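PDB 3RYK: dTDP-4-dehydrorhamnose 3,5-epimerase from Bacillus anthracis str. Ames, which catalyses epimerization at positions 3 and 5 of the sugar ring of dTDP-4-dehydrorhamnose, a step in the biosynthesis of dTDP-L-rhamnose. Local coordinates for residues A[33-38]-A[136-141]; A[94-99]-A[154-159]. All blocks are in the same frame, centred on the assembly; numbering follows the deposited sequence.

Interaction 1: residues A[33-38]-A[136-141]; sequences TDAKLL and LVPKGF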
loop_
_atom_site.group_PDB
_atom_site.type_symbol
_atom_site.label_atom_id
_atom_site.label_comp_id
_atom_site.label_asym_id
_atom_site.label_seq_id
_atom_site.Cartn_x
_atom_site.Cartn_y
_atom_site.Cartn_z
ATOM N N THR A 33 9.404 -15.386 -18.728
ATOM C CA THR A 33 10.757 -15.080 -18.260
ATOM C C THR A 33 10.892 -14.183 -17.029
ATOM O O THR A 33 11.598 -14.549 -16.079
ATOM C CB THR A 33 11.647 -14.479 -19.409
ATOM O OG1 THR A 33 11.568 -15.304 -20.582
ATOM C CG2 THR A 33 13.106 -14.365 -18.973
ATOM N N ASP A 34 10.200 -13.047 -17.049
ATOM C CA ASP A 34 10.245 -12.025 -16.004
ATOM C C ASP A 34 9.000 -11.768 -15.129
ATOM O O ASP A 34 9.131 -11.118 -14.101
ATOM C CB ASP A 34 10.614 -10.726 -16.725
ATOM C CG ASP A 34 11.966 -10.822 -17.444
ATOM O OD1 ASP A 34 12.977 -11.246 -16.820
ATOM O OD2 ASP A 34 12.023 -10.418 -18.623
ATOM N N ALA A 35 7.816 -12.228 -15.536
ATOM C CA ALA A 35 6.592 -12.009 -14.736
ATOM C C ALA A 35 6.635 -12.933 -13.525
ATOM O O ALA A 35 6.880 -14.112 -13.666
ATOM C CB ALA A 35 5.336 -12.246 -15.552
ATOM N N LYS A 36 6.355 -12.404 -12.345
ATOM C CA LYS A 36 6.419 -13.200 -11.119
ATOM C C LYS A 36 5.220 -13.048 -10.207
ATOM O O LYS A 36 4.838 -11.931 -9.880
ATOM C CB LYS A 36 7.689 -12.785 -10.356
ATOM C CG LYS A 36 8.994 -13.083 -11.100
ATOM C CD LYS A 36 10.195 -12.434 -10.421
ATOM C CE LYS A 36 11.511 -12.719 -11.135
ATOM N NZ LYS A 36 11.856 -14.178 -11.087
ATOM N N LEU A 37 4.622 -14.175 -9.834
ATOM C CA LEU A 37 3.479 -14.196 -8.921
ATOM C C LEU A 37 4.177 -14.419 -7.587
ATOM O O LEU A 37 4.882 -15.408 -7.426
ATOM C CB LEU A 37 2.494 -15.320 -9.230
ATOM C CG LEU A 37 1.257 -15.366 -8.330
ATOM C CD1 LEU A 37 0.409 -14.098 -8.457
ATOM C CD2 LEU A 37 0.429 -16.593 -8.692
ATOM N N LEU A 38 3.980 -13.502 -6.644
ATOM C CA LEU A 38 4.634 -13.553 -5.338
ATOM C C LEU A 38 3.695 -13.666 -4.139
ATOM O O LEU A 38 2.533 -13.273 -4.204
ATOM C CB LEU A 38 5.401 -12.240 -5.166
ATOM C CG LEU A 38 6.414 -11.837 -6.249
ATOM C CD1 LEU A 38 7.027 -10.446 -5.960
ATOM C CD2 LEU A 38 7.487 -12.886 -6.386
ATOM N N LEU A 136 4.298 -9.172 -10.351
ATOM C CA LEU A 136 5.343 -8.283 -10.819
ATOM C C LEU A 136 5.145 -8.304 -12.334
ATOM O O LEU A 136 5.318 -9.343 -12.972
ATOM C CB LEU A 136 6.738 -8.787 -10.412
ATOM C CG LEU A 136 7.967 -7.905 -10.721
ATOM C CD1 LEU A 136 8.230 -7.719 -12.224
ATOM C CD2 LEU A 136 7.829 -6.566 -10.026
ATOM N N VAL A 137 4.713 -7.166 -12.887
ATOM C CA VAL A 137 4.474 -7.020 -14.313
ATOM C C VAL A 137 5.684 -6.272 -14.906
ATOM O O VAL A 137 5.876 -5.076 -14.641
ATOM C CB VAL A 137 3.200 -6.206 -14.608
ATOM C CG1 VAL A 137 2.851 -6.307 -16.088
ATOM C CG2 VAL A 137 2.025 -6.696 -13.766
ATOM N N PRO A 138 6.500 -6.962 -15.715
ATOM C CA PRO A 138 7.651 -6.280 -16.275
ATOM C C PRO A 138 7.304 -5.242 -17.332
ATOM O O PRO A 138 6.149 -5.130 -17.749
ATOM C CB PRO A 138 8.438 -7.413 -16.970
ATOM C CG PRO A 138 7.775 -8.673 -16.645
ATOM C CD PRO A 138 6.412 -8.369 -16.155
ATOM N N LYS A 139 8.317 -4.479 -17.738
ATOM C CA LYS A 139 8.148 -3.485 -18.789
ATOM C C LYS A 139 7.938 -4.305 -20.067
ATOM O O LYS A 139 8.467 -5.410 -20.180
ATOM C CB LYS A 139 9.383 -2.588 -18.904
ATOM C CG LYS A 139 9.608 -1.694 -17.706
ATOM C CD LYS A 139 10.829 -0.835 -17.879
ATOM C CE LYS A 139 10.958 0.156 -16.746
ATOM N NZ LYS A 139 12.108 1.068 -16.919
ATOM N N GLY A 140 7.157 -3.784 -21.020
ATOM C CA GLY A 140 6.890 -4.498 -22.266
ATOM C C GLY A 140 5.633 -5.353 -22.243
ATOM O O GLY A 140 5.390 -6.148 -23.163
ATOM N N PHE A 141 4.846 -5.190 -21.181
ATOM C CA PHE A 141 3.589 -5.902 -20.971
ATOM C C PHE A 141 2.376 -4.993 -20.837
ATOM O O PHE A 141 2.488 -3.838 -20.395
ATOM C CB PHE A 141 3.648 -6.733 -19.666
ATOM C CG PHE A 141 4.497 -7.973 -19.748
ATOM C CD1 PHE A 141 3.899 -9.234 -19.803
ATOM C CD2 PHE A 141 5.874 -7.892 -19.808
ATOM C CE1 PHE A 141 4.661 -10.396 -19.885
ATOM C CE2 PHE A 141 6.650 -9.043 -19.894
ATOM C CZ PHE A 141 6.044 -10.297 -19.936
#
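K36 and L136 pair across two antiparallel strands at the end of their shared run. The strands belong to the jelly-roll-like beta fold of this epimerase. The pair is of the hydrogen-bonded kind, with two backbone bonds. L136 N donates to K36 O at 2.9 Å. The return bond, from K36 N to L136 O, is longer at 3.3 Å, and its donor lies in the carbonyl plane on a lone pair. L136 O also takes a CA-H...O contact from A35 CA at 3.4 Å. Two donors from neighbouring residues thus meet one carbonyl oxygen.

The side chains of the pair lie on the same face of the sheet and meet at their first carbons, K36 CB to L136 CB at 4.1 Å. Beyond this point the lysine chain leads away from the second strand. L136 has CG anti to its backbone N (chi1 -175°), and its CD1 comes to 4.0 Å from the backbone O of D34.

The pairing with 33-38 ends at L136. P138 then follows in the loop, and its ring takes over the contact. P138 CG rests against D34 CB at 3.5 Å, and P138 CD faces A35 CB at 4.1 Å. The carboxylate of D34 forms a salt bridge through OD2 with R113. This bridge probably holds the outer end of D34 in place, while CB rests on the proline.

Further out, I109 of strand 104-111 touches A35, V137 and F141, and K36 and L136 both touch V64. F141 follows the turn through K139 and G140. One face of its ring carries P138 CD, 3.7 Å above the plane of the F141 ring and offset toward the rim.

Interaction 2: residues A[94-99]-A[154-159]; sequences QTKLIQ and VMYKVD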
loop_
_atom_site.group_PDB
_atom_site.type_symbol
_atom_site.label_atom_id
_atom_site.label_comp_id
_atom_site.label_asym_id
_atom_site.label_seq_id
_atom_site.Cartn_x
_atom_site.Cartn_y
_atom_site.Cartn_z
ATOM N N GLN A 94 6.690 1.393 -17.625
ATOM C CA GLN A 94 6.585 1.131 -16.185
ATOM C C GLN A 94 6.568 -0.331 -15.758
ATOM O O GLN A 94 5.862 -1.156 -16.344
ATOM C CB GLN A 94 5.259 1.696 -15.678
ATOM C CG GLN A 94 5.086 3.211 -15.664
ATOM C CD GLN A 94 3.642 3.601 -15.402
ATOM O OE1 GLN A 94 2.728 3.057 -16.021
ATOM N NE2 GLN A 94 3.432 4.576 -14.530
ATOM N N THR A 95 7.363 -0.639 -14.735
ATOM C CA THR A 95 7.394 -1.965 -14.151
ATOM C C THR A 95 6.309 -1.750 -13.109
ATOM O O THR A 95 6.273 -0.686 -12.477
ATOM C CB THR A 95 8.683 -2.249 -13.380
ATOM O OG1 THR A 95 9.806 -2.098 -14.247
ATOM C CG2 THR A 95 8.660 -3.654 -12.794
ATOM N N LYS A 96 5.409 -2.711 -12.944
ATOM C CA LYS A 96 4.339 -2.588 -11.956
ATOM C C LYS A 96 4.403 -3.759 -10.986
ATOM O O LYS A 96 4.960 -4.792 -11.329
ATOM C CB LYS A 96 2.980 -2.556 -12.629
ATOM C CG LYS A 96 2.806 -1.415 -13.612
ATOM C CD LYS A 96 1.426 -1.411 -14.207
ATOM C CE LYS A 96 1.267 -0.295 -15.218
ATOM N NZ LYS A 96 -0.110 -0.300 -15.775
ATOM N N LEU A 97 3.828 -3.580 -9.796
ATOM C CA LEU A 97 3.785 -4.621 -8.738
ATOM C C LEU A 97 2.413 -4.398 -8.126
ATOM O O LEU A 97 2.193 -3.432 -7.406
ATOM C CB LEU A 97 4.932 -4.445 -7.756
ATOM C CG LEU A 97 5.143 -5.480 -6.646
ATOM C CD1 LEU A 97 5.420 -6.856 -7.221
ATOM C CD2 LEU A 97 6.330 -4.994 -5.848
ATOM N N ILE A 98 1.501 -5.313 -8.421
ATOM C CA ILE A 98 0.123 -5.210 -7.997
ATOM C C ILE A 98 -0.356 -6.182 -6.938
ATOM O O ILE A 98 0.035 -7.342 -6.930
ATOM C CB ILE A 98 -0.800 -5.460 -9.220
ATOM C CG1 ILE A 98 -0.521 -4.499 -10.401
ATOM C CG2 ILE A 98 -2.277 -5.361 -8.824
ATOM C CD1 ILE A 98 0.445 -4.988 -11.449
ATOM N N GLN A 99 -1.221 -5.678 -6.064
ATOM C CA GLN A 99 -1.837 -6.465 -5.006
ATOM C C GLN A 99 -3.254 -5.947 -4.766
ATOM O O GLN A 99 -3.607 -4.807 -5.135
ATOM C CB GLN A 99 -1.067 -6.432 -3.692
ATOM C CG GLN A 99 -0.976 -5.088 -3.026
ATOM C CD GLN A 99 -0.329 -5.150 -1.659
ATOM O OE1 GLN A 99 -0.328 -6.193 -1.007
ATOM N NE2 GLN A 99 0.182 -4.022 -1.199
ATOM N N VAL A 154 -7.502 -2.184 -5.401
ATOM C CA VAL A 154 -6.245 -2.673 -5.919
ATOM C C VAL A 154 -5.189 -1.598 -5.719
ATOM O O VAL A 154 -5.434 -0.402 -5.921
ATOM C CB VAL A 154 -6.349 -2.984 -7.419
ATOM C CG1 VAL A 154 -5.030 -3.516 -7.949
ATOM C CG2 VAL A 154 -7.466 -3.967 -7.685
ATOM N N MET A 155 -4.010 -2.027 -5.307
ATOM C CA MET A 155 -2.905 -1.124 -5.089
ATOM C C MET A 155 -1.757 -1.608 -5.940
ATOM O O MET A 155 -1.532 -2.813 -6.054
ATOM C CB MET A 155 -2.471 -1.137 -3.623
ATOM C CG MET A 155 -1.272 -0.248 -3.339
ATOM S SD MET A 155 -0.632 -0.384 -1.663
ATOM C CE MET A 155 -2.013 0.200 -0.693
ATOM N N TYR A 156 -1.040 -0.685 -6.566
ATOM C CA TYR A 156 0.100 -1.096 -7.363
ATOM C C TYR A 156 1.145 -0.012 -7.459
ATOM O O TYR A 156 0.818 1.164 -7.574
ATOM C CB TYR A 156 -0.287 -1.648 -8.727
ATOM C CG TYR A 156 -0.904 -0.687 -9.702
ATOM C CD1 TYR A 156 -0.133 -0.112 -10.709
ATOM C CD2 TYR A 156 -2.257 -0.390 -9.643
ATOM C CE1 TYR A 156 -0.702 0.764 -11.625
ATOM C CE2 TYR A 156 -2.827 0.467 -10.540
ATOM C CZ TYR A 156 -2.043 1.034 -11.530
ATOM O OH TYR A 156 -2.625 1.897 -12.421
ATOM N N LYS A 157 2.400 -0.446 -7.379
ATOM C CA LYS A 157 3.538 0.435 -7.443
ATOM C C LYS A 157 4.045 0.483 -8.874
ATOM O O LYS A 157 3.839 -0.451 -9.639
ATOM C CB LYS A 157 4.664 -0.097 -6.567
ATOM C CG LYS A 157 4.342 -0.292 -5.112
ATOM C CD LYS A 157 5.522 -0.960 -4.410
ATOM C CE LYS A 157 5.296 -1.036 -2.915
ATOM N NZ LYS A 157 4.867 0.241 -2.281
ATOM N N VAL A 158 4.695 1.585 -9.231
ATOM C CA VAL A 158 5.266 1.753 -10.568
ATOM C C VAL A 158 6.654 2.372 -10.390
ATOM O O VAL A 158 6.843 3.209 -9.516
ATOM C CB VAL A 158 4.378 2.624 -11.507
ATOM C CG1 VAL A 158 2.978 2.019 -11.630
ATOM C CG2 VAL A 158 4.313 4.065 -11.031
ATOM N N ASP A 159 7.621 1.971 -11.221
ATOM C CA ASP A 159 9.000 2.499 -11.116
ATOM C C ASP A 159 9.292 3.696 -12.018
ATOM O O ASP A 159 10.451 4.131 -12.113
ATOM C CB ASP A 159 10.067 1.422 -11.351
ATOM C CG ASP A 159 10.070 0.882 -12.768
ATOM O OD1 ASP A 159 11.107 0.303 -13.169
ATOM O OD2 ASP A 159 9.067 1.042 -13.492
#
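Strands 96-99 and 154-158 run antiparallel, their axes 4.5 Å apart at closest approach with 164° between their directions, and L97 with K157 and Q99 with M155 form the hydrogen-bonded pairs. M155 N to Q99 O is 2.8 Å and nearly straight. On one face, I98 lies alongside Y156, with I98 CG1 3.3 Å from Y156 CB. With chi1 at -57°, I98 CG2 is anti to the backbone N and meets V154 CG1 at 3.4 Å, a tight fit. The extended chain of K96 runs beside the tyrosine, with K96 CD 4.0 Å from Y156 CE1. These strands are neighbours in a sheet of the jelly-roll-like fold. Strand 70-76 flanks 154-158 on its other edge. Q99 NE2 and M155 SD approach to 3.8 Å on the opposite face. K157 leads away there to salt bridges with D71 of its own chain and D71 of the second subunit, so this face reaches the dimer interface. Past the strand ends, D159 grips T95 with both carboxylate oxygens, each met from above the carboxylate plane. OD2 accepts T95 N at 2.7 Å, and OD1 accepts T95 OG1 at 2.9 Å.

Overall arrangement
From the N terminus, segment 33-38 comes first and opens strand 35-45. Segment 94-99 follows and leads into strand 96-100. Segment 136-141 then returns to the first, so interaction 1 closes a loop of 97 residues. Segment 154-159 returns to the second, and interaction 2 closes a loop of 54. The segments alternate, so the two loops cross. The centres of the two contacts are about 11 Å apart. Strand 134-137 lies between strands 35-45 and 96-100, and a probable hydrogen bond from V137 N to K96 O joins the contacts. Interaction 1 joins 35-45 to 134-137 and interaction 2 joins 96-100 to 152-158. The pairing of 134-137 with 96-100 completes one sheet.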